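Local atomic coordinates of monalysin (Pseudomonas entomophila, PDB entry 4MKO), a protein that forms beta-barrel pores in host cell membranes, causing cytolysis and haemolysis and contributing to intestinal damage and lethality in infected Drosophila. Residues I35-D40 with D102-G107; I67-T72 with K133-F138; V146-A151 with F222-S227. One frame throughout, in Å; residues are numbered along the deposited sequence.

Interaction 1: residues I35-D40 with D102-G107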
loop_
_atom_site.group_PDB
_atom_site.type_symbol
_atom_site.label_atom_id
_atom_site.label_comp_id
_atom_site.label_asym_id
_atom_site.label_seq_id
_atom_site.Cartn_x
_atom_site.Cartn_y
_atom_site.Cartn_z
ATOM N N ILE A 35 -8.056 4.070 -9.843
ATOM C CA ILE A 35 -8.396 5.437 -10.265
ATOM C C ILE A 35 -7.594 6.492 -9.503
ATOM O O ILE A 35 -7.087 6.233 -8.403
ATOM C CB ILE A 35 -9.933 5.709 -10.127
ATOM C CG1 ILE A 35 -10.400 5.622 -8.651
ATOM C CG2 ILE A 35 -10.766 4.758 -11.069
ATOM C CD1 ILE A 35 -11.569 6.548 -8.315
ATOM N N THR A 36 -7.558 7.705 -10.066
ATOM C CA THR A 36 -6.967 8.839 -9.397
ATOM C C THR A 36 -8.100 9.689 -8.800
ATOM O O THR A 36 -9.127 9.890 -9.452
ATOM C CB THR A 36 -6.111 9.695 -10.361
ATOM O OG1 THR A 36 -5.097 8.880 -10.969
ATOM C CG2 THR A 36 -5.481 10.896 -9.652
ATOM N N VAL A 37 -7.909 10.148 -7.567
ATOM C CA VAL A 37 -8.840 11.070 -6.872
ATOM C C VAL A 37 -8.067 12.318 -6.471
ATOM O O VAL A 37 -6.834 12.322 -6.536
ATOM C CB VAL A 37 -9.556 10.440 -5.654
ATOM C CG1 VAL A 37 -10.394 9.225 -6.072
ATOM C CG2 VAL A 37 -8.575 10.124 -4.510
ATOM N N TYR A 38 -8.783 13.383 -6.068
ATOM C CA TYR A 38 -8.143 14.637 -5.685
ATOM C C TYR A 38 -8.788 15.176 -4.417
ATOM O O TYR A 38 -10.009 15.266 -4.336
ATOM C CB TYR A 38 -8.233 15.677 -6.820
ATOM C CG TYR A 38 -7.572 16.991 -6.469
ATOM C CD1 TYR A 38 -8.280 17.999 -5.815
ATOM C CD2 TYR A 38 -6.243 17.236 -6.803
ATOM C CE1 TYR A 38 -7.672 19.211 -5.483
ATOM C CE2 TYR A 38 -5.619 18.438 -6.458
ATOM C CZ TYR A 38 -6.340 19.422 -5.798
ATOM O OH TYR A 38 -5.740 20.616 -5.466
ATOM N N GLY A 39 -7.959 15.572 -3.469
ATOM C CA GLY A 39 -8.422 16.145 -2.217
ATOM C C GLY A 39 -7.288 16.432 -1.276
ATOM O O GLY A 39 -6.121 16.178 -1.601
ATOM N N ASP A 40 -7.627 16.939 -0.089
ATOM C CA ASP A 40 -6.648 17.298 0.918
ATOM C C ASP A 40 -5.911 16.145 1.573
ATOM O O ASP A 40 -6.510 15.120 1.915
ATOM C CB ASP A 40 -7.298 18.121 2.040
ATOM C CG ASP A 40 -7.680 19.545 1.681
ATOM O OD1 ASP A 40 -7.128 20.080 0.685
ATOM O OD2 ASP A 40 -8.506 20.140 2.419
ATOM N N ASP A 102 -11.150 7.484 1.035
ATOM C CA ASP A 102 -11.518 6.110 0.702
ATOM C C ASP A 102 -12.319 5.968 -0.589
ATOM O O ASP A 102 -12.366 4.867 -1.130
ATOM C CB ASP A 102 -12.204 5.394 1.866
ATOM C CG ASP A 102 -11.985 3.885 1.789
ATOM O OD1 ASP A 102 -10.821 3.459 1.670
ATOM O OD2 ASP A 102 -12.982 3.141 1.834
ATOM N N ILE A 103 -12.848 7.076 -1.169
ATOM C CA ILE A 103 -13.485 7.011 -2.500
ATOM C C ILE A 103 -12.474 6.449 -3.535
ATOM O O ILE A 103 -12.900 5.911 -4.554
ATOM C CB ILE A 103 -14.085 8.358 -2.994
ATOM C CG1 ILE A 103 -12.987 9.433 -3.230
ATOM C CG2 ILE A 103 -15.202 8.848 -2.060
ATOM C CD1 ILE A 103 -13.381 10.496 -4.224
ATOM N N VAL A 104 -11.151 6.576 -3.272
ATOM C CA VAL A 104 -10.126 6.039 -4.183
ATOM C C VAL A 104 -10.246 4.502 -4.246
ATOM O O VAL A 104 -10.097 3.927 -5.320
ATOM C CB VAL A 104 -8.675 6.517 -3.865
ATOM C CG1 VAL A 104 -8.125 5.906 -2.579
ATOM C CG2 VAL A 104 -7.727 6.254 -5.048
ATOM N N ASN A 105 -10.573 3.876 -3.107
ATOM C CA ASN A 105 -10.727 2.423 -2.986
ATOM C C ASN A 105 -12.019 1.965 -3.603
ATOM O O ASN A 105 -12.020 1.078 -4.465
ATOM C CB ASN A 105 -10.548 1.982 -1.534
ATOM C CG ASN A 105 -9.085 1.914 -1.156
ATOM O OD1 ASN A 105 -8.217 1.664 -2.016
ATOM N ND2 ASN A 105 -8.778 2.104 0.128
ATOM N N VAL A 106 -13.112 2.667 -3.285
ATOM C CA VAL A 106 -14.410 2.348 -3.860
ATOM C C VAL A 106 -14.378 2.412 -5.399
ATOM O O VAL A 106 -14.790 1.449 -6.047
ATOM C CB VAL A 106 -15.546 3.201 -3.232
ATOM C CG1 VAL A 106 -16.889 2.914 -3.906
ATOM C CG2 VAL A 106 -15.623 2.962 -1.721
ATOM N N GLY A 107 -13.796 3.483 -5.954
ATOM C CA GLY A 107 -13.705 3.664 -7.391
ATOM C C GLY A 107 -12.782 2.663 -8.068
ATOM O O GLY A 107 -12.934 2.405 -9.257
#
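Val37 and Val104 bring the two backbones to within 5.8 Å (CA to CA), where strand 29-43 resumes at Val37 after a break and passes helix 103-107. Segment 35-40 runs extended, whereas 102-107 curls into a helical turn, with Gly107 N bonded to Ile103 O at 2.9 Å. The two are held together by apolar packing.

Val37 sits at the centre of it, its two methyls dividing the work. CG1 meets the end of Ile103, 3.7 Å from its CD1, while CG2 lies 3.7 Å from Val104 CB, these two side chains crossing at about a right angle. Branched valines suit such a place because they present methyl groups close to the backbone, where strand and helix approach closely. Ile35 lies over Gly107: its CD1 comes to 3.7 Å from Gly107 CA. Gly107 has no side chain, and the methyl lies directly on its CA. The Ile35 side chain gets there with CG1 wedged between backbone N and carbonyl carbon (chi1 63°). Its own carbonyl faces a methyl, Ile35 O lying 3.4 Å from Val104 CG2, and this buried oxygen finds no polar partner.

Asn105 ND2 donates to Asp102 OD1 at 2.9 Å, and Trp120 donates to the same oxygen. The next residue after Gly107, Ser108, hydrogen-bonds to both Val104 O and Ile35 N, tying the helix to the loop residue that leads towards Val37. Beyond, strand 29-43 pairs with strand 46-67 through Val37 and Thr52, and Val104 also packs on Pro54 of that strand.

Interaction 2: residues I67-T72 with K133-F138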
loop_
_atom_site.group_PDB
_atom_site.type_symbol
_atom_site.label_atom_id
_atom_site.label_comp_id
_atom_site.label_asym_id
_atom_site.label_seq_id
_atom_site.Cartn_x
_atom_site.Cartn_y
_atom_site.Cartn_z
ATOM N N ILE A 67 4.729 -26.149 13.732
ATOM C CA ILE A 67 3.784 -26.920 14.552
ATOM C C ILE A 67 4.087 -28.408 14.424
ATOM O O ILE A 67 4.201 -28.915 13.302
ATOM C CB ILE A 67 2.305 -26.594 14.189
ATOM C CG1 ILE A 67 2.047 -25.078 14.168
ATOM C CG2 ILE A 67 1.329 -27.304 15.141
ATOM C CD1 ILE A 67 0.678 -24.659 13.530
ATOM N N PRO A 68 4.215 -29.131 15.559
ATOM C CA PRO A 68 4.535 -30.567 15.468
ATOM C C PRO A 68 3.388 -31.413 14.944
ATOM O O PRO A 68 2.225 -30.985 14.927
ATOM C CB PRO A 68 4.861 -30.974 16.919
ATOM C CG PRO A 68 4.857 -29.744 17.728
ATOM C CD PRO A 68 4.130 -28.675 16.963
ATOM N N GLN A 69 3.735 -32.649 14.558
ATOM C CA GLN A 69 2.805 -33.680 14.108
ATOM C C GLN A 69 1.802 -33.922 15.255
ATOM O O GLN A 69 2.184 -33.855 16.432
ATOM C CB GLN A 69 3.608 -34.969 13.806
ATOM C CG GLN A 69 2.791 -36.204 13.393
ATOM C CD GLN A 69 2.172 -36.083 12.022
ATOM O OE1 GLN A 69 2.856 -36.152 10.993
ATOM N NE2 GLN A 69 0.854 -35.926 11.979
ATOM N N ASN A 70 0.515 -34.156 14.900
ATOM C CA ASN A 70 -0.573 -34.459 15.845
ATOM C C ASN A 70 -0.930 -33.292 16.770
ATOM O O ASN A 70 -1.591 -33.507 17.787
ATOM C CB ASN A 70 -0.251 -35.742 16.648
ATOM C CG ASN A 70 0.020 -36.937 15.774
ATOM O OD1 ASN A 70 -0.625 -37.134 14.745
ATOM N ND2 ASN A 70 0.977 -37.763 16.167
ATOM N N VAL A 71 -0.510 -32.056 16.424
ATOM C CA VAL A 71 -0.844 -30.878 17.211
ATOM C C VAL A 71 -1.780 -29.961 16.423
ATOM O O VAL A 71 -1.485 -29.612 15.280
ATOM C CB VAL A 71 0.416 -30.123 17.750
ATOM C CG1 VAL A 71 0.043 -28.799 18.416
ATOM C CG2 VAL A 71 1.210 -31.005 18.719
ATOM N N THR A 72 -2.929 -29.623 17.022
ATOM C CA THR A 72 -3.886 -28.659 16.494
ATOM C C THR A 72 -3.921 -27.516 17.513
ATOM O O THR A 72 -4.088 -27.777 18.708
ATOM C CB THR A 72 -5.270 -29.304 16.275
ATOM O OG1 THR A 72 -5.139 -30.329 15.292
ATOM C CG2 THR A 72 -6.309 -28.295 15.791
ATOM N N LYS A 133 -2.973 -26.853 12.163
ATOM C CA LYS A 133 -2.521 -28.197 12.495
ATOM C C LYS A 133 -1.145 -28.468 11.900
ATOM O O LYS A 133 -0.860 -28.070 10.761
ATOM C CB LYS A 133 -3.537 -29.222 11.954
ATOM C CG LYS A 133 -3.336 -30.652 12.455
ATOM C CD LYS A 133 -4.393 -31.596 11.892
ATOM C CE LYS A 133 -4.197 -33.013 12.373
ATOM N NZ LYS A 133 -5.345 -33.886 12.009
ATOM N N GLY A 134 -0.310 -29.168 12.663
ATOM C CA GLY A 134 0.996 -29.576 12.173
ATOM C C GLY A 134 0.880 -30.890 11.415
ATOM O O GLY A 134 -0.226 -31.429 11.269
ATOM N N PRO A 135 1.992 -31.446 10.902
ATOM C CA PRO A 135 3.363 -30.924 10.970
ATOM C C PRO A 135 3.599 -29.831 9.931
ATOM O O PRO A 135 2.921 -29.798 8.900
ATOM C CB PRO A 135 4.213 -32.171 10.696
ATOM C CG PRO A 135 3.369 -32.994 9.759
ATOM C CD PRO A 135 1.930 -32.720 10.147
ATOM N N GLY A 136 4.569 -28.969 10.192
ATOM C CA GLY A 136 4.945 -27.964 9.212
ATOM C C GLY A 136 5.421 -26.647 9.751
ATOM O O GLY A 136 5.246 -26.337 10.931
ATOM N N THR A 137 6.053 -25.883 8.867
ATOM C CA THR A 137 6.509 -24.533 9.147
ATOM C C THR A 137 5.719 -23.648 8.199
ATOM O O THR A 137 5.635 -23.944 7.004
ATOM C CB THR A 137 8.028 -24.411 9.016
ATOM O OG1 THR A 137 8.625 -25.338 9.924
ATOM C CG2 THR A 137 8.521 -23.015 9.341
ATOM N N PHE A 138 5.113 -22.602 8.743
ATOM C CA PHE A 138 4.225 -21.702 8.005
ATOM C C PHE A 138 4.582 -20.250 8.245
ATOM O O PHE A 138 5.005 -19.879 9.346
ATOM C CB PHE A 138 2.753 -21.942 8.419
ATOM C CG PHE A 138 2.372 -23.406 8.446
ATOM C CD1 PHE A 138 2.082 -24.085 7.271
ATOM C CD2 PHE A 138 2.414 -24.131 9.634
ATOM C CE1 PHE A 138 1.782 -25.457 7.287
ATOM C CE2 PHE A 138 2.101 -25.497 9.652
ATOM C CZ PHE A 138 1.783 -26.149 8.476
HETATM O O HOH W 1 -0.921 -33.767 12.512
#
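The amide of Gln69 runs alongside the ring of Pro135, in the loops that part two short antiparallel ladders (Ile67 with Gly136, Thr72 with Lys133) of this aerolysin-like fold, with a type II turn at Pro68-Val71. The two ends of the inferred pore-forming region 67-135 lie side by side here. Gln69 CG extends anti to the backbone N (chi1 177°) and the chain then bends, bringing OE1 to 3.4 Å from Pro135 CG. Asn70 takes the positive phi (67°) that a type II turn asks of its third residue, which asparagine tolerates well.

Ile67 CD1 approaches the Phe138 ring obliquely, 4.2 Å from CE2. Gly136, with phi 147°, takes a backbone shape that suits glycine, and the same ring lies close by. Gly134 lets the chains close up against the carbonyls of Ile67 and Pro68, ahead of cis-Pro135. Thr72 and Lys133 meet obliquely: the lysine, fully extended, carries NZ clear of the threonine, while its CG touches Thr72 OG1.

Ile67 N donates to Gly136 O, with a weak return bond, and Gly134 N to Val71 O, both at 2.9 Å. A water bridges the loops, accepting from Asn70 N and donating to Gly134 O at 2.7 Å.

Interaction 3: residues V146-A151 with F222-S227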
loop_
_atom_site.group_PDB
_atom_site.type_symbol
_atom_site.label_atom_id
_atom_site.label_comp_id
_atom_site.label_asym_id
_atom_site.label_seq_id
_atom_site.Cartn_x
_atom_site.Cartn_y
_atom_site.Cartn_z
ATOM N N VAL A 146 -0.681 -0.021 -1.491
ATOM C CA VAL A 146 0.254 1.086 -1.736
ATOM C C VAL A 146 -0.333 2.112 -2.690
ATOM O O VAL A 146 -0.833 1.755 -3.765
ATOM C CB VAL A 146 1.631 0.571 -2.245
ATOM C CG1 VAL A 146 2.631 1.725 -2.388
ATOM C CG2 VAL A 146 2.193 -0.513 -1.312
ATOM N N TYR A 147 -0.203 3.397 -2.316
ATOM C CA TYR A 147 -0.733 4.527 -3.084
ATOM C C TYR A 147 0.365 5.498 -3.477
ATOM O O TYR A 147 1.325 5.686 -2.719
ATOM C CB TYR A 147 -1.805 5.279 -2.235
ATOM C CG TYR A 147 -2.928 4.362 -1.816
ATOM C CD1 TYR A 147 -2.798 3.538 -0.699
ATOM C CD2 TYR A 147 -4.057 4.201 -2.616
ATOM C CE1 TYR A 147 -3.784 2.619 -0.361
ATOM C CE2 TYR A 147 -5.064 3.298 -2.275
ATOM C CZ TYR A 147 -4.909 2.492 -1.156
ATOM O OH TYR A 147 -5.885 1.597 -0.797
ATOM N N ALA A 148 0.224 6.099 -4.666
ATOM C CA ALA A 148 1.128 7.153 -5.125
ATOM C C ALA A 148 0.360 8.465 -4.977
ATOM O O ALA A 148 -0.865 8.511 -5.184
ATOM C CB ALA A 148 1.531 6.942 -6.584
ATOM N N HIS A 149 1.081 9.523 -4.612
ATOM C CA HIS A 149 0.460 10.802 -4.371
ATOM C C HIS A 149 1.263 11.922 -5.006
ATOM O O HIS A 149 2.494 11.865 -5.028
ATOM C CB HIS A 149 0.464 11.076 -2.849
ATOM C CG HIS A 149 -0.150 10.013 -1.991
ATOM N ND1 HIS A 149 -1.499 10.020 -1.694
ATOM C CD2 HIS A 149 0.417 8.930 -1.418
ATOM C CE1 HIS A 149 -1.701 8.965 -0.921
ATOM N NE2 HIS A 149 -0.582 8.278 -0.734
ATOM N N ASN A 150 0.563 12.957 -5.465
ATOM C CA ASN A 150 1.160 14.211 -5.895
ATOM C C ASN A 150 0.487 15.279 -5.038
ATOM O O ASN A 150 -0.656 15.650 -5.321
ATOM C CB ASN A 150 0.982 14.536 -7.391
ATOM C CG ASN A 150 1.413 15.981 -7.684
ATOM O OD1 ASN A 150 1.900 16.699 -6.794
ATOM N ND2 ASN A 150 1.241 16.454 -8.904
ATOM N N ALA A 151 1.163 15.707 -3.973
ATOM C CA ALA A 151 0.692 16.774 -3.084
ATOM C C ALA A 151 1.157 18.056 -3.760
ATOM O O ALA A 151 2.347 18.409 -3.710
ATOM C CB ALA A 151 1.298 16.614 -1.690
ATOM N N PHE A 222 3.051 3.290 -14.188
ATOM C CA PHE A 222 1.738 3.876 -13.912
ATOM C C PHE A 222 1.793 5.355 -14.239
ATOM O O PHE A 222 2.876 5.951 -14.295
ATOM C CB PHE A 222 1.305 3.685 -12.431
ATOM C CG PHE A 222 2.123 4.440 -11.402
ATOM C CD1 PHE A 222 1.771 5.733 -11.018
ATOM C CD2 PHE A 222 3.221 3.844 -10.787
ATOM C CE1 PHE A 222 2.506 6.423 -10.048
ATOM C CE2 PHE A 222 3.958 4.536 -9.810
ATOM C CZ PHE A 222 3.604 5.826 -9.455
ATOM N N SER A 223 0.596 5.947 -14.392
ATOM C CA SER A 223 0.425 7.376 -14.642
ATOM C C SER A 223 -0.720 7.888 -13.783
ATOM O O SER A 223 -1.698 7.160 -13.557
ATOM C CB SER A 223 0.084 7.637 -16.112
ATOM O OG SER A 223 1.121 7.228 -16.993
ATOM N N PHE A 224 -0.615 9.133 -13.331
ATOM C CA PHE A 224 -1.729 9.743 -12.613
ATOM C C PHE A 224 -2.729 10.208 -13.659
ATOM O O PHE A 224 -2.346 10.634 -14.766
ATOM C CB PHE A 224 -1.277 10.962 -11.839
ATOM C CG PHE A 224 -0.556 10.659 -10.557
ATOM C CD1 PHE A 224 0.820 10.483 -10.542
ATOM C CD2 PHE A 224 -1.252 10.555 -9.356
ATOM C CE1 PHE A 224 1.495 10.234 -9.344
ATOM C CE2 PHE A 224 -0.576 10.297 -8.155
ATOM C CZ PHE A 224 0.799 10.142 -8.162
ATOM N N ASP A 225 -4.012 10.156 -13.294
ATOM C CA ASP A 225 -5.077 10.658 -14.152
ATOM C C ASP A 225 -5.494 12.060 -13.623
ATOM O O ASP A 225 -6.304 12.164 -12.696
ATOM C CB ASP A 225 -6.249 9.672 -14.201
ATOM C CG ASP A 225 -7.485 10.210 -14.907
ATOM O OD1 ASP A 225 -7.344 11.164 -15.739
ATOM O OD2 ASP A 225 -8.591 9.716 -14.613
ATOM N N TRP A 226 -4.936 13.137 -14.229
ATOM C CA TRP A 226 -5.197 14.503 -13.770
ATOM C C TRP A 226 -6.656 14.960 -13.913
ATOM O O TRP A 226 -7.041 15.941 -13.271
ATOM C CB TRP A 226 -4.260 15.514 -14.436
ATOM C CG TRP A 226 -2.816 15.100 -14.477
ATOM C CD1 TRP A 226 -2.034 15.003 -15.591
ATOM C CD2 TRP A 226 -1.962 14.812 -13.358
ATOM N NE1 TRP A 226 -0.747 14.676 -15.242
ATOM C CE2 TRP A 226 -0.677 14.525 -13.879
ATOM C CE3 TRP A 226 -2.163 14.724 -11.961
ATOM C CZ2 TRP A 226 0.399 14.154 -13.061
ATOM C CZ3 TRP A 226 -1.087 14.381 -11.148
ATOM C CH2 TRP A 226 0.183 14.125 -11.697
ATOM N N SER A 227 -7.465 14.239 -14.713
ATOM C CA SER A 227 -8.892 14.558 -14.884
ATOM C C SER A 227 -9.673 14.429 -13.574
ATOM O O SER A 227 -10.789 14.950 -13.489
ATOM C CB SER A 227 -9.524 13.718 -15.988
ATOM O OG SER A 227 -9.718 12.377 -15.578
#
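Phe224 points the rim of its ring at the peptide backbone of a strand: His149 N lies in the ring plane, 3.6 Å from CZ, and Ala148 O is at the same edge, 3.5 Å from CE2. The peptide between Ala148 and His149 is thus met by aromatic C-H, while Asn150 CB lies over one face of the ring. With its CG beside the backbone N (chi1 -78°), the phenylalanine reaches in from a loop to the strand.

Ala148 is the hub. Its small CB is touched from two rings, 3.6 Å from Phe222 CE1 and 3.6 Å from Phe224 CZ, and alanine suits the spot because a single methyl can be met by two rings at once, close to the backbone. Trp226 completes the row of aromatics: its CH2 lies 3.8 Å from Asn150 ND2, the amide and indole planes standing 84° apart. That approach is packing; the nitrogen's hydrogen bond goes to Asp175 OD2. Phe224 CB rests over one face of the indole, toward its rim.

Past the aromatics, Asp225 OD1 accepts from Ser227 N, an Asx turn, and also from Ser227 OG at 2.7 Å, and its OD2 pairs with Arg234. Strand 173-191 flanks the contact through Leu179 and Tyr177. Cohesion therefore comes from van der Waals contact of aromatic rings with a strand, consistent with hydrophobic burial of the loop, while the His149 ring nitrogens bond Thr52 and Ser180.

Overall arrangement
Interactions 1 and 3 form one neighbourhood, their centres 10 Å apart, whereas interaction 2 lies beyond the chain's centre, 43 and 45 Å from them. Along the chain, interactions 1 and 2 cross, since their segments alternate, and both close before interaction 3 opens. Strand 136-151 spans the gap, its start in interaction 2 and its end in interaction 3; all three reach the same mixed sheet. Interactions 1 and 3 also touch directly, through Asn105 OD1 with Tyr147 OH and Thr36 OG1 with Asp225 N. The inferred pore-forming region 67-135 thus has its two ends together at interaction 2 and packs back on the rest of the chain at interaction 1.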